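Local structure of periplasmic branched-chain amino acid-binding protein (Burkholderia mallei, 3I09) at residues V118-Y122 and I314-Y318; A307-K311 and Y322-D326; M329-M333 and P358-F363; I29-D35 and D283-T288; N88-A92 and Q112-T117. The protein probably captures branched-chain amino acids or similar small ligands in the periplasm for an ABC transporter, and holds acetoacetic acid in this crystal. All blocks are in the same frame, centred on the assembly; numbering follows the deposited sequence. Where two conformers were deposited one is given.

Contact 1. Residues V118-Y122 and I314-Y318; sequences VHYAY and IDDFY. With AAE (acetoacetic acid), chain C; EDO (1,2-ethanediol), chain M.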
# COMPACT_ATOMS: atom_id res chain seq x y z
N VAL A 118 1.63 -8.89 -9.51
CA VAL A 118 1.76 -9.24 -8.12
C VAL A 118 1.37 -8.01 -7.31
O VAL A 118 1.89 -6.91 -7.57
CB VAL A 118 3.20 -9.65 -7.79
CG1 VAL A 118 3.35 -9.95 -6.28
CG2 VAL A 118 3.58 -10.86 -8.64
N HIS A 119 0.50 -8.20 -6.30
CA HIS A 119 0.12 -7.11 -5.40
C HIS A 119 0.75 -7.45 -4.06
O HIS A 119 0.35 -8.37 -3.36
CB HIS A 119 -1.41 -6.95 -5.33
CG HIS A 119 -1.85 -5.56 -4.90
ND1 HIS A 119 -3.17 -5.25 -4.66
CD2 HIS A 119 -1.16 -4.41 -4.75
CE1 HIS A 119 -3.27 -3.99 -4.30
NE2 HIS A 119 -2.07 -3.44 -4.35
N TYR A 120 1.81 -6.70 -3.72
CA TYR A 120 2.79 -7.19 -2.79
C TYR A 120 2.58 -6.87 -1.31
O TYR A 120 2.88 -7.72 -0.46
CB TYR A 120 4.20 -6.76 -3.20
CG TYR A 120 5.33 -7.57 -2.59
CD1 TYR A 120 5.80 -8.73 -3.21
CD2 TYR A 120 6.01 -7.13 -1.43
CE1 TYR A 120 6.87 -9.45 -2.69
CE2 TYR A 120 7.08 -7.86 -0.88
CZ TYR A 120 7.52 -9.01 -1.54
OH TYR A 120 8.56 -9.76 -1.04
N ALA A 121 2.14 -5.64 -1.01
CA ALA A 121 2.21 -5.12 0.37
C ALA A 121 0.91 -5.10 1.17
O ALA A 121 0.89 -5.48 2.35
CB ALA A 121 2.85 -3.74 0.39
N TYR A 122 -0.15 -4.62 0.55
CA TYR A 122 -1.45 -4.46 1.21
C TYR A 122 -2.50 -4.27 0.11
O TYR A 122 -2.15 -4.02 -1.02
CB TYR A 122 -1.50 -3.26 2.15
CG TYR A 122 -1.55 -1.95 1.46
CD1 TYR A 122 -0.45 -1.47 0.75
CD2 TYR A 122 -2.74 -1.23 1.35
CE1 TYR A 122 -0.51 -0.25 0.04
CE2 TYR A 122 -2.80 0.01 0.68
CZ TYR A 122 -1.70 0.47 0.00
OH TYR A 122 -1.78 1.67 -0.68
N ILE A 314 8.35 -16.76 0.29
CA ILE A 314 9.03 -15.50 0.67
C ILE A 314 9.29 -15.53 2.20
O ILE A 314 8.42 -15.92 3.00
CB ILE A 314 8.19 -14.30 0.29
CG1 ILE A 314 8.09 -14.21 -1.24
CG2 ILE A 314 8.82 -13.00 0.93
CD1 ILE A 314 6.94 -13.40 -1.79
N ASP A 315 10.51 -15.21 2.63
CA ASP A 315 10.80 -15.18 4.05
C ASP A 315 11.98 -14.25 4.28
O ASP A 315 13.13 -14.66 4.17
CB ASP A 315 11.14 -16.59 4.60
CG ASP A 315 11.28 -16.63 6.13
OD1 ASP A 315 11.09 -15.61 6.83
OD2 ASP A 315 11.53 -17.74 6.66
N ASP A 316 11.67 -12.99 4.54
CA ASP A 316 12.70 -12.00 4.78
C ASP A 316 12.26 -11.07 5.93
O ASP A 316 11.27 -11.35 6.62
CB ASP A 316 13.06 -11.30 3.47
CG ASP A 316 11.90 -10.49 2.87
OD1 ASP A 316 10.94 -10.17 3.58
OD2 ASP A 316 12.00 -10.11 1.68
N PHE A 317 13.03 -9.99 6.15
CA PHE A 317 12.75 -9.05 7.22
C PHE A 317 11.36 -8.37 7.08
O PHE A 317 10.82 -7.85 8.06
CB PHE A 317 13.82 -7.94 7.24
CG PHE A 317 13.60 -6.92 6.19
CD1 PHE A 317 14.03 -7.12 4.90
CD2 PHE A 317 12.86 -5.79 6.48
CE1 PHE A 317 13.73 -6.20 3.91
CE2 PHE A 317 12.59 -4.86 5.48
CZ PHE A 317 13.03 -5.08 4.20
N TYR A 318 10.83 -8.36 5.85
CA TYR A 318 9.53 -7.75 5.55
C TYR A 318 8.36 -8.69 5.87
O TYR A 318 7.45 -8.32 6.59
CB TYR A 318 9.48 -7.26 4.08
CG TYR A 318 8.11 -6.76 3.73
CD1 TYR A 318 7.62 -5.55 4.28
CD2 TYR A 318 7.27 -7.49 2.89
CE1 TYR A 318 6.32 -5.11 4.01
CE2 TYR A 318 5.93 -7.06 2.62
CZ TYR A 318 5.47 -5.88 3.21
OH TYR A 318 4.16 -5.49 2.94
O1 AAE C . -3.78 3.19 -3.84
C2 AAE C . -3.68 4.40 -3.58
O3 AAE C . -3.99 5.30 -4.39
C4 AAE C . -3.21 4.80 -2.19
C5 AAE C . -1.72 4.99 -2.15
O8 AAE C . -0.98 4.61 -3.09
C9 AAE C . -1.17 5.50 -0.84
C1 EDO M . 12.94 -12.49 9.37
O1 EDO M . 12.22 -11.37 9.87
C2 EDO M . 14.18 -12.07 8.59
O2 EDO M . 15.34 -12.55 9.25
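The rings of Tyr120 and Tyr318 lie nearly parallel, their planes 22° apart, but they are slid so far along each other that they barely overlap and their centroids stand 5.9 Å apart. What meets is one corner of each ring, Tyr120 CE2 lying 3.8 Å from Tyr318 CE2, as the two side chains pass in opposite directions. Both tyrosines turn CG away from the backbone N (chi1 -161° in Tyr120, 174° in Tyr318), which sends each ring across to the other segment. The far end of Tyr120 runs against Ile314, with OH 3.8 Å from CG2 and CE1 4.1 Å from CD1. Tyr318 in turn brings its OH to the backbone of Ala121, 3.2 Å from CA. The phenol oxygens find polar partners on neighbouring elements: Tyr120 OH bonds Ser285 and Thr289 of helix 278-297, and Tyr318 OH bonds Ser252. Within 314-318, Asp316 OD1 accepts from Tyr318 N at 2.9 Å, reached from above the carboxylate plane, an Asx turn, while OD2 bonds Ser285 OG, the same hydroxyl that meets Tyr120 OH. One residue after Ala121, Tyr122 places its OH 3.6 Å from C5 of acetoacetic acid. The contact thus packs the end of strand 117-119 and the following loop against strand 314-315 of the antiparallel sheet and the turn that follows it, beside the ligand pocket of a type I periplasmic binding protein.

Contact 2. Residues A307-K311 and Y322-D326; sequences AQLKK and YIRTD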
# COMPACT_ATOMS: atom_id res chain seq x y z
N ALA A 307 6.16 -18.15 -13.03
CA ALA A 307 6.08 -19.51 -12.48
C ALA A 307 6.96 -19.65 -11.23
O ALA A 307 6.52 -20.22 -10.21
CB ALA A 307 6.45 -20.58 -13.54
N GLN A 308 8.17 -19.09 -11.25
CA GLN A 308 9.03 -19.06 -10.05
C GLN A 308 8.36 -18.26 -8.95
O GLN A 308 8.32 -18.73 -7.81
CB GLN A 308 10.42 -18.47 -10.30
CG GLN A 308 11.39 -19.35 -11.04
CD GLN A 308 11.82 -20.57 -10.23
OE1 GLN A 308 11.73 -20.61 -8.98
NE2 GLN A 308 12.30 -21.56 -10.93
N LEU A 309 7.85 -17.06 -9.26
CA LEU A 309 7.22 -16.24 -8.23
C LEU A 309 6.07 -16.97 -7.53
O LEU A 309 5.88 -16.82 -6.32
CB LEU A 309 6.76 -14.90 -8.80
CG LEU A 309 7.86 -13.89 -9.10
CD1 LEU A 309 7.30 -12.74 -9.97
CD2 LEU A 309 8.53 -13.35 -7.83
N LYS A 310 5.33 -17.76 -8.30
CA LYS A 310 4.17 -18.47 -7.78
C LYS A 310 4.46 -19.81 -7.16
O LYS A 310 3.55 -20.44 -6.65
CB LYS A 310 3.07 -18.56 -8.85
CG LYS A 310 2.44 -17.16 -9.02
CD LYS A 310 1.17 -17.08 -9.76
CE LYS A 310 0.73 -15.60 -9.91
NZ LYS A 310 -0.42 -15.40 -10.80
N LYS A 311 5.72 -20.22 -7.12
CA LYS A 311 6.08 -21.46 -6.44
C LYS A 311 7.11 -21.32 -5.32
O LYS A 311 7.43 -22.32 -4.72
CB LYS A 311 6.55 -22.52 -7.44
CG LYS A 311 8.01 -22.36 -7.94
CD LYS A 311 8.22 -23.26 -9.17
CE LYS A 311 9.69 -23.30 -9.62
NZ LYS A 311 9.90 -24.35 -10.71
N TYR A 322 3.72 -15.93 0.36
CA TYR A 322 3.79 -16.54 -0.96
C TYR A 322 2.86 -15.74 -1.87
O TYR A 322 2.06 -14.92 -1.39
CB TYR A 322 3.39 -18.02 -0.89
CG TYR A 322 1.98 -18.22 -0.41
CD1 TYR A 322 1.66 -18.24 0.95
CD2 TYR A 322 0.93 -18.40 -1.32
CE1 TYR A 322 0.35 -18.45 1.37
CE2 TYR A 322 -0.34 -18.57 -0.90
CZ TYR A 322 -0.64 -18.59 0.42
OH TYR A 322 -1.95 -18.79 0.77
N ILE A 323 2.99 -15.98 -3.16
CA ILE A 323 2.19 -15.24 -4.15
C ILE A 323 1.24 -16.23 -4.75
O ILE A 323 1.64 -17.23 -5.37
CB ILE A 323 3.08 -14.57 -5.20
CG1 ILE A 323 4.00 -13.52 -4.58
CG2 ILE A 323 2.20 -13.96 -6.35
CD1 ILE A 323 5.25 -13.11 -5.53
N ARG A 324 -0.04 -15.94 -4.61
CA ARG A 324 -1.08 -16.91 -5.01
C ARG A 324 -1.64 -16.60 -6.40
O ARG A 324 -1.23 -15.64 -7.05
CB ARG A 324 -2.18 -16.99 -3.97
CG ARG A 324 -3.03 -15.79 -3.86
CD ARG A 324 -4.18 -16.04 -2.84
NE ARG A 324 -5.07 -14.90 -2.88
CZ ARG A 324 -6.02 -14.63 -2.00
NH1 ARG A 324 -6.23 -15.42 -0.96
NH2 ARG A 324 -6.76 -13.55 -2.19
N THR A 325 -2.58 -17.43 -6.84
CA THR A 325 -3.09 -17.37 -8.20
C THR A 325 -3.52 -15.98 -8.66
O THR A 325 -3.18 -15.55 -9.76
CB THR A 325 -4.24 -18.41 -8.39
OG1 THR A 325 -3.72 -19.71 -8.10
CG2 THR A 325 -4.77 -18.39 -9.82
N ASP A 326 -4.27 -15.28 -7.82
CA ASP A 326 -4.82 -13.95 -8.20
C ASP A 326 -3.79 -12.84 -8.20
O ASP A 326 -4.11 -11.70 -8.56
CB ASP A 326 -6.04 -13.56 -7.33
CG ASP A 326 -5.72 -13.32 -5.84
OD1 ASP A 326 -4.56 -13.46 -5.40
OD2 ASP A 326 -6.68 -13.01 -5.09
O HOH W 1 4.88 -17.97 -4.10
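The backbone leaving helix 302-309 comes closest to the end of strand 320-323 where Lys310 CA lies 5.2 Å from Ile323 CA. A water joins the two chains, donating to Leu309 O at 2.7 Å and accepting from Ile323 N at 2.9 Å, so that it links a carbonyl at the end of the helix to a strand amide. Ile323 points at the helix end: its CD1 touches Leu309 CD2 at 4.0 Å, and its CG2 lies beside the aliphatic part of Lys310, which crosses it at about a right angle. Extended beyond CG, the lysine chain passes Arg324 O and gives NZ to Thr325 O at 3.0 Å, from above the carbonyl plane. Within 322-326, Arg324 grips Asp326 side-on, NE to OD1 at 2.9 Å and NH2 to OD2, while NH2 also bonds Thr364 O. Such packing seats the C-terminal end of helix 302-309 against the end of strand 320-323, which lies between 314-315 and 329-338 in the antiparallel sheet.

Contact 3. Residues M329-M333 and P358-F363; sequences MIHDM and PGEQAF. With EDO (1,2-ethanediol), chain H.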
# COMPACT_ATOMS: atom_id res chain seq x y z
N MSE A 329 0.29 -11.27 -2.80
CA MSE A 329 1.28 -11.82 -1.86
C MSE A 329 0.61 -11.93 -0.51
O MSE A 329 0.27 -10.92 0.11
CB MSE A 329 2.55 -10.94 -1.79
CG MSE A 329 3.81 -11.72 -1.33
SE MSE A 329 3.83 -11.92 0.57
CE MSE A 329 4.74 -10.24 1.00
N ILE A 330 0.38 -13.18 -0.06
CA ILE A 330 -0.29 -13.48 1.19
C ILE A 330 0.70 -13.47 2.35
O ILE A 330 1.70 -14.22 2.37
CB ILE A 330 -1.04 -14.84 1.09
CG1 ILE A 330 -2.00 -14.84 -0.11
CG2 ILE A 330 -1.81 -15.10 2.39
CD1 ILE A 330 -3.09 -13.78 -0.06
N HIS A 331 0.47 -12.56 3.29
CA HIS A 331 1.28 -12.37 4.47
C HIS A 331 0.41 -11.77 5.58
O HIS A 331 -0.59 -11.07 5.31
CB HIS A 331 2.52 -11.48 4.16
CG HIS A 331 2.18 -10.12 3.58
ND1 HIS A 331 1.51 -9.95 2.38
CD2 HIS A 331 2.46 -8.87 4.02
CE1 HIS A 331 1.33 -8.66 2.15
NE2 HIS A 331 1.93 -7.98 3.11
N ASP A 332 0.81 -12.04 6.82
CA ASP A 332 0.08 -11.53 7.98
C ASP A 332 0.01 -10.00 7.94
O ASP A 332 0.96 -9.33 7.51
CB ASP A 332 0.77 -11.91 9.28
CG ASP A 332 0.72 -13.41 9.59
OD1 ASP A 332 0.02 -14.21 8.91
OD2 ASP A 332 1.42 -13.76 10.58
N MSE A 333 -1.10 -9.47 8.40
CA MSE A 333 -1.29 -8.05 8.56
C MSE A 333 -1.40 -7.75 10.07
O MSE A 333 -1.61 -8.68 10.88
CB MSE A 333 -2.55 -7.61 7.81
CG MSE A 333 -2.51 -7.85 6.31
SE MSE A 333 -1.17 -6.73 5.34
CE MSE A 333 -2.07 -5.12 5.41
N PRO A 358 -4.12 -13.19 10.46
CA PRO A 358 -3.42 -14.14 9.60
C PRO A 358 -3.64 -13.85 8.12
O PRO A 358 -4.74 -13.46 7.70
CB PRO A 358 -4.05 -15.51 9.97
CG PRO A 358 -4.65 -15.31 11.32
CD PRO A 358 -5.09 -13.85 11.36
N GLY A 359 -2.58 -14.05 7.34
CA GLY A 359 -2.59 -13.78 5.93
C GLY A 359 -3.76 -14.39 5.20
O GLY A 359 -4.45 -13.71 4.47
N GLU A 360 -4.00 -15.66 5.45
CA GLU A 360 -5.13 -16.36 4.81
C GLU A 360 -6.49 -15.71 5.13
O GLU A 360 -7.45 -15.83 4.34
CB GLU A 360 -5.15 -17.83 5.23
CG GLU A 360 -3.85 -18.63 4.98
CD GLU A 360 -3.48 -18.77 3.50
OE1 GLU A 360 -4.34 -18.47 2.63
OE2 GLU A 360 -2.32 -19.18 3.23
N GLN A 361 -6.57 -14.99 6.26
CA GLN A 361 -7.80 -14.32 6.64
C GLN A 361 -7.87 -12.86 6.25
O GLN A 361 -8.95 -12.30 6.25
CB GLN A 361 -8.01 -14.47 8.16
CG GLN A 361 -7.98 -15.94 8.57
CD GLN A 361 -7.93 -16.14 10.07
OE1 GLN A 361 -8.33 -15.27 10.85
NE2 GLN A 361 -7.46 -17.32 10.48
N ALA A 362 -6.74 -12.25 5.87
CA ALA A 362 -6.68 -10.81 5.67
C ALA A 362 -7.19 -10.33 4.31
O ALA A 362 -7.69 -9.21 4.17
CB ALA A 362 -5.24 -10.35 5.88
N PHE A 363 -7.05 -11.19 3.31
CA PHE A 363 -7.31 -10.81 1.93
C PHE A 363 -8.59 -11.45 1.36
O PHE A 363 -9.26 -12.25 2.04
CB PHE A 363 -6.07 -11.18 1.08
CG PHE A 363 -4.84 -10.40 1.47
CD1 PHE A 363 -4.64 -9.14 0.96
CD2 PHE A 363 -3.90 -10.92 2.37
CE1 PHE A 363 -3.53 -8.37 1.33
CE2 PHE A 363 -2.79 -10.17 2.74
CZ PHE A 363 -2.58 -8.92 2.23
C1 EDO H . 1.04 -15.95 5.05
O1 EDO H . 0.14 -15.52 6.07
C2 EDO H . 1.36 -17.43 5.18
O2 EDO H . 2.77 -17.64 5.21
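Asp332 reaches Gly359 with its carboxylate: OD1 accepts from Gly359 N at 3.0 Å, on the anti side and somewhat out of the carboxylate plane, the N-H...O angle being 153°. With CG beside its own backbone N (chi1 -69°), the carboxylate swings back to the first turn of helix 359-362, where it takes up an amide just after the N-cap Pro358. Its negative charge would suit the N-terminal end of the helix dipole. The glycine backbone sits close against the strand, its CA 3.4 Å from His331 O. Strand 329-338 pairs antiparallel with strand 351-357, and the short helix folds back over the beginning of the first. Phe363, just beyond the helix, packs against the strand residues Ile330, His331 and Met333. Its ring edge meets His331 O in the ring plane, CE2 lying 3.5 Å away, and its CD2 touches Ile330 CD1 at 3.8 Å. The other branch of Ile330, CG2, rests on the helix backbone, 3.5 Å from Gly359 C. The selenium of Met333, a selenomethionine bent at both chi2 and chi3, approaches the same ring obliquely in a Met-aromatic contact, 4.1 Å from CZ, and its CG packs on Ala362 CB. In His331 CG is tucked between the two backbone arms of its CA (chi1 56°), which lets ND1 donate in its ring plane to Met329 O at 2.8 Å while NE2 bonds Ala121 O.

Contact 4. Residues I29-D35 and D283-T288; sequences IKMAVAD and DYSSVT. With EDO (1,2-ethanediol), chain J.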
# COMPACT_ATOMS: atom_id res chain seq x y z
N ILE A 29 14.88 0.29 -3.18
CA ILE A 29 15.08 -0.56 -4.36
C ILE A 29 16.55 -0.67 -4.74
O ILE A 29 17.04 -1.76 -5.00
CB ILE A 29 14.23 -0.08 -5.55
CG1 ILE A 29 12.77 -0.39 -5.29
CG2 ILE A 29 14.75 -0.69 -6.88
CD1 ILE A 29 11.74 0.30 -6.24
N LYS A 30 17.26 0.45 -4.78
CA LYS A 30 18.67 0.42 -5.09
C LYS A 30 19.46 -0.34 -4.03
O LYS A 30 20.40 -1.03 -4.39
CB LYS A 30 19.22 1.85 -5.35
CG LYS A 30 18.57 2.44 -6.62
CD LYS A 30 18.99 3.86 -6.94
CE LYS A 30 20.46 3.90 -7.45
NZ LYS A 30 20.70 3.22 -8.77
N MSE A 31 19.09 -0.24 -2.75
CA MSE A 31 19.80 -1.01 -1.72
C MSE A 31 19.58 -2.50 -1.95
O MSE A 31 20.52 -3.26 -1.83
CB MSE A 31 19.37 -0.62 -0.31
CG MSE A 31 19.87 0.73 0.14
SE MSE A 31 19.38 1.03 2.00
CE MSE A 31 20.07 -0.66 2.59
N ALA A 32 18.36 -2.91 -2.28
CA ALA A 32 18.07 -4.34 -2.55
C ALA A 32 18.91 -4.86 -3.73
O ALA A 32 19.41 -5.95 -3.70
CB ALA A 32 16.57 -4.54 -2.86
N VAL A 33 19.05 -4.05 -4.77
CA VAL A 33 19.88 -4.43 -5.92
C VAL A 33 21.34 -4.61 -5.50
O VAL A 33 21.98 -5.61 -5.83
CB VAL A 33 19.72 -3.42 -7.06
CG1 VAL A 33 20.75 -3.68 -8.18
CG2 VAL A 33 18.26 -3.52 -7.59
N ALA A 34 21.87 -3.62 -4.79
CA ALA A 34 23.24 -3.69 -4.31
C ALA A 34 23.42 -4.87 -3.38
O ALA A 34 24.40 -5.62 -3.51
CB ALA A 34 23.63 -2.39 -3.61
N ASP A 35 22.48 -5.07 -2.45
CA ASP A 35 22.63 -6.19 -1.50
C ASP A 35 22.63 -7.57 -2.15
O ASP A 35 23.30 -8.49 -1.66
CB ASP A 35 21.58 -6.15 -0.40
CG ASP A 35 21.74 -4.94 0.52
OD1 ASP A 35 22.80 -4.26 0.52
OD2 ASP A 35 20.77 -4.66 1.27
N ASP A 283 9.08 -2.30 -0.94
CA ASP A 283 9.84 -2.04 -2.16
C ASP A 283 11.13 -2.87 -2.19
O ASP A 283 11.44 -3.54 -3.21
CB ASP A 283 10.21 -0.55 -2.30
CG ASP A 283 9.03 0.38 -2.60
OD1 ASP A 283 8.01 -0.06 -3.17
OD2 ASP A 283 9.18 1.61 -2.26
N TYR A 284 11.90 -2.80 -1.10
CA TYR A 284 13.14 -3.56 -0.99
C TYR A 284 12.83 -5.07 -1.09
O TYR A 284 13.47 -5.79 -1.87
CB TYR A 284 13.87 -3.20 0.31
CG TYR A 284 15.15 -3.96 0.58
CD1 TYR A 284 15.13 -5.31 0.88
CD2 TYR A 284 16.40 -3.32 0.53
CE1 TYR A 284 16.31 -6.02 1.14
CE2 TYR A 284 17.58 -4.01 0.83
CZ TYR A 284 17.52 -5.36 1.09
OH TYR A 284 18.65 -6.05 1.34
N SER A 285 11.85 -5.54 -0.33
CA SER A 285 11.56 -6.97 -0.28
C SER A 285 11.12 -7.52 -1.63
O SER A 285 11.49 -8.62 -2.02
CB SER A 285 10.46 -7.25 0.77
OG SER A 285 10.05 -8.60 0.76
N SER A 286 10.29 -6.75 -2.33
CA SER A 286 9.72 -7.17 -3.62
C SER A 286 10.83 -7.33 -4.64
O SER A 286 10.81 -8.27 -5.45
CB SER A 286 8.64 -6.17 -4.11
OG SER A 286 9.25 -4.96 -4.48
N VAL A 287 11.85 -6.46 -4.59
CA VAL A 287 13.00 -6.57 -5.50
C VAL A 287 13.85 -7.82 -5.20
O VAL A 287 14.25 -8.55 -6.10
CB VAL A 287 13.83 -5.25 -5.52
CG1 VAL A 287 15.18 -5.41 -6.23
CG2 VAL A 287 12.95 -4.16 -6.22
N THR A 288 14.10 -8.07 -3.92
CA THR A 288 14.75 -9.28 -3.54
C THR A 288 13.98 -10.51 -4.05
O THR A 288 14.58 -11.43 -4.61
CB THR A 288 14.93 -9.36 -2.02
OG1 THR A 288 15.57 -8.17 -1.54
CG2 THR A 288 15.77 -10.58 -1.68
C1 EDO J . 22.04 0.79 -10.84
O1 EDO J . 21.01 1.45 -11.61
C2 EDO J . 21.46 -0.25 -9.88
O2 EDO J . 20.79 0.39 -8.76
O HOH W 2 18.25 -8.09 -2.24
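Two helices pack side by side here, 22-36 and 278-297, both lying against the mixed sheet of this type I periplasmic binding protein, where Phe9 and Ile7 of strand 5-11 touch their inner faces. The axes of the two short segments approach to 8.0 Å and run in roughly the same direction, at a signed crossing angle of -36°. The small Ala32 is consistent with this close approach; its methyl fits over one face of the Tyr284 ring, CB lying 3.7 Å from the ring centroid and 15° off the normal, a CH-pi contact. That methyl also touches Val287 CG1, 3.7 Å away. Toward the sheet, Val287 divides its branches, CG1 meeting Val33 CG2 and CG2 meeting Ile29 CG1 at 3.9 Å, the isoleucine crossing it at about a right angle. A water bridges the helices further along, donating to Ala32 O and hydrogen-bonded to Thr288 OG1 at 2.8 Å. Tyr284 carries its ring across to helix 22-36 with CG opposite the backbone N, and Trp264 meets that ring edge-to-face. Asp35 receives the phenol at the far end of the ring, and the same OD2 forms a salt bridge with Arg267, a positive charge that would favour the ionised carboxylate. The hydroxyl of Tyr284 donates to the anti lone pair of Asp35 OD2 over 2.5 Å, with the carboxylate and ring planes 58° apart.

Contact 5. Residues N88-A92 and Q112-T117; sequences NQVAA and QCTPYT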
# COMPACT_ATOMS: atom_id res chain seq x y z
N ASN A 88 -0.91 -1.64 -14.96
CA ASN A 88 -1.34 -3.05 -14.99
C ASN A 88 -1.80 -3.49 -16.37
O ASN A 88 -1.47 -4.60 -16.81
CB ASN A 88 -2.49 -3.21 -14.00
CG ASN A 88 -2.82 -4.64 -13.69
OD1 ASN A 88 -1.96 -5.43 -13.30
ND2 ASN A 88 -4.11 -4.99 -13.83
N GLN A 89 -2.60 -2.65 -17.02
CA GLN A 89 -3.07 -2.94 -18.36
C GLN A 89 -1.92 -3.06 -19.36
O GLN A 89 -1.89 -4.00 -20.15
CB GLN A 89 -4.05 -1.90 -18.83
CG GLN A 89 -4.57 -2.23 -20.20
CD GLN A 89 -5.86 -1.56 -20.52
OE1 GLN A 89 -6.93 -2.02 -20.10
NE2 GLN A 89 -5.79 -0.48 -21.29
N VAL A 90 -0.96 -2.13 -19.30
CA VAL A 90 0.21 -2.17 -20.17
C VAL A 90 1.04 -3.42 -19.91
O VAL A 90 1.40 -4.13 -20.84
CB VAL A 90 1.09 -0.93 -19.99
CG1 VAL A 90 2.33 -1.05 -20.85
CG2 VAL A 90 0.27 0.36 -20.33
N ALA A 91 1.31 -3.73 -18.65
CA ALA A 91 2.05 -4.95 -18.31
C ALA A 91 1.36 -6.21 -18.80
O ALA A 91 2.01 -7.11 -19.32
CB ALA A 91 2.30 -5.04 -16.78
N ALA A 92 0.05 -6.29 -18.66
CA ALA A 92 -0.68 -7.50 -19.09
C ALA A 92 -0.61 -7.66 -20.60
O ALA A 92 -0.36 -8.76 -21.12
CB ALA A 92 -2.13 -7.46 -18.61
N GLN A 112 -9.53 -6.65 -12.40
CA GLN A 112 -8.44 -6.40 -13.33
C GLN A 112 -7.22 -7.27 -13.06
O GLN A 112 -6.09 -6.89 -13.36
CB GLN A 112 -8.11 -4.91 -13.35
CG GLN A 112 -9.32 -4.11 -13.87
CD GLN A 112 -9.12 -2.60 -13.95
OE1 GLN A 112 -9.99 -1.81 -13.52
NE2 GLN A 112 -8.02 -2.18 -14.53
N CYS A 113 -7.46 -8.50 -12.56
CA CYS A 113 -6.37 -9.41 -12.30
C CYS A 113 -5.74 -9.85 -13.62
O CYS A 113 -6.39 -9.85 -14.68
CB CYS A 113 -6.84 -10.60 -11.47
SG CYS A 113 -7.87 -11.75 -12.41
N THR A 114 -4.44 -10.12 -13.57
CA THR A 114 -3.71 -10.56 -14.76
C THR A 114 -2.74 -11.65 -14.33
O THR A 114 -2.43 -11.77 -13.15
CB THR A 114 -2.93 -9.41 -15.48
OG1 THR A 114 -1.56 -9.40 -15.10
CG2 THR A 114 -3.54 -7.98 -15.21
N PRO A 115 -2.25 -12.43 -15.27
CA PRO A 115 -1.25 -13.43 -15.01
C PRO A 115 0.15 -12.89 -14.79
O PRO A 115 1.03 -13.68 -14.46
CB PRO A 115 -1.23 -14.27 -16.29
CG PRO A 115 -2.37 -13.82 -17.08
CD PRO A 115 -2.62 -12.41 -16.70
N TYR A 116 0.33 -11.57 -14.93
CA TYR A 116 1.63 -10.94 -14.80
C TYR A 116 1.73 -9.95 -13.64
O TYR A 116 2.73 -9.22 -13.56
CB TYR A 116 1.98 -10.22 -16.13
CG TYR A 116 2.06 -11.22 -17.26
CD1 TYR A 116 3.21 -11.99 -17.45
CD2 TYR A 116 0.97 -11.49 -18.06
CE1 TYR A 116 3.27 -12.96 -18.43
CE2 TYR A 116 1.04 -12.45 -19.07
CZ TYR A 116 2.18 -13.18 -19.23
OH TYR A 116 2.24 -14.15 -20.22
N THR A 117 0.73 -9.94 -12.75
CA THR A 117 0.62 -8.93 -11.70
C THR A 117 0.83 -9.55 -10.33
O THR A 117 0.29 -10.61 -10.04
CB THR A 117 -0.76 -8.31 -11.76
OG1 THR A 117 -0.95 -7.73 -13.07
CG2 THR A 117 -0.94 -7.24 -10.63
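Hydrogen bonds from the side-chain amide of Asn88 tie helix 81-94 to the loop 112-117 at two points. Its ND2 donates to Gln112 O at 2.8 Å, the carbonyl lying close to the amide plane, and its OD1 accepts from Thr117 OG1 at 2.5 Å, in the plane of the amide carbonyl. Each end of the amide is thus taken by a different partner, which would fix which way round the group sits and its rotation about the CB-CG bond. The side chain reaches the loop because CG is turned away from the backbone N (chi1 -167°). A second set of bonds lies within the loop. Thr114 OG1 donates to Thr117 OG1 at 2.7 Å and accepts from Tyr116 N at 2.9 Å, closing an ST turn; the bonds run in one chain from Tyr116 N to Thr114 OG1, on to Thr117 OG1 and then to Asn88 OD1. Apolar contact is slighter: Thr114 CG2 lies 3.7 Å from Ala92 CB and also packs on the amide of Asn88. Tyr116 rests obliquely near Ala92 O, its OH bonded to Asp303. Cys113 is joined by a disulfide to Cys371 near the C terminus. The loop ends in a type I beta turn from Thr114 to Thr117, backed by the ST turn and by Asn88 of the helix, that leads into strand 117-119, outermost of the mixed sheet.

In the fold
From the N terminus, helix 22-36 packs on helix 278-297, and contact 4 closes a loop of 247 residues. Contact 5, a short closure between helix 81-94 and the loop before strand 117-119, is nested inside it. Contact 1 begins directly after contact 5, crosses contact 4 and ends at 314-318; the two meet through Ser285. Contact 2 crosses contact 1 in turn, joining helix 302-309 to strand 320-323, with Val118 against Ile323. Contact 3 follows in series, meets contact 1 along strand 329-338 and shares the antiparallel sheet with contacts 1 and 2. Together they tie the mixed sheet and its helices to that antiparallel sheet and to the short helix 359-362.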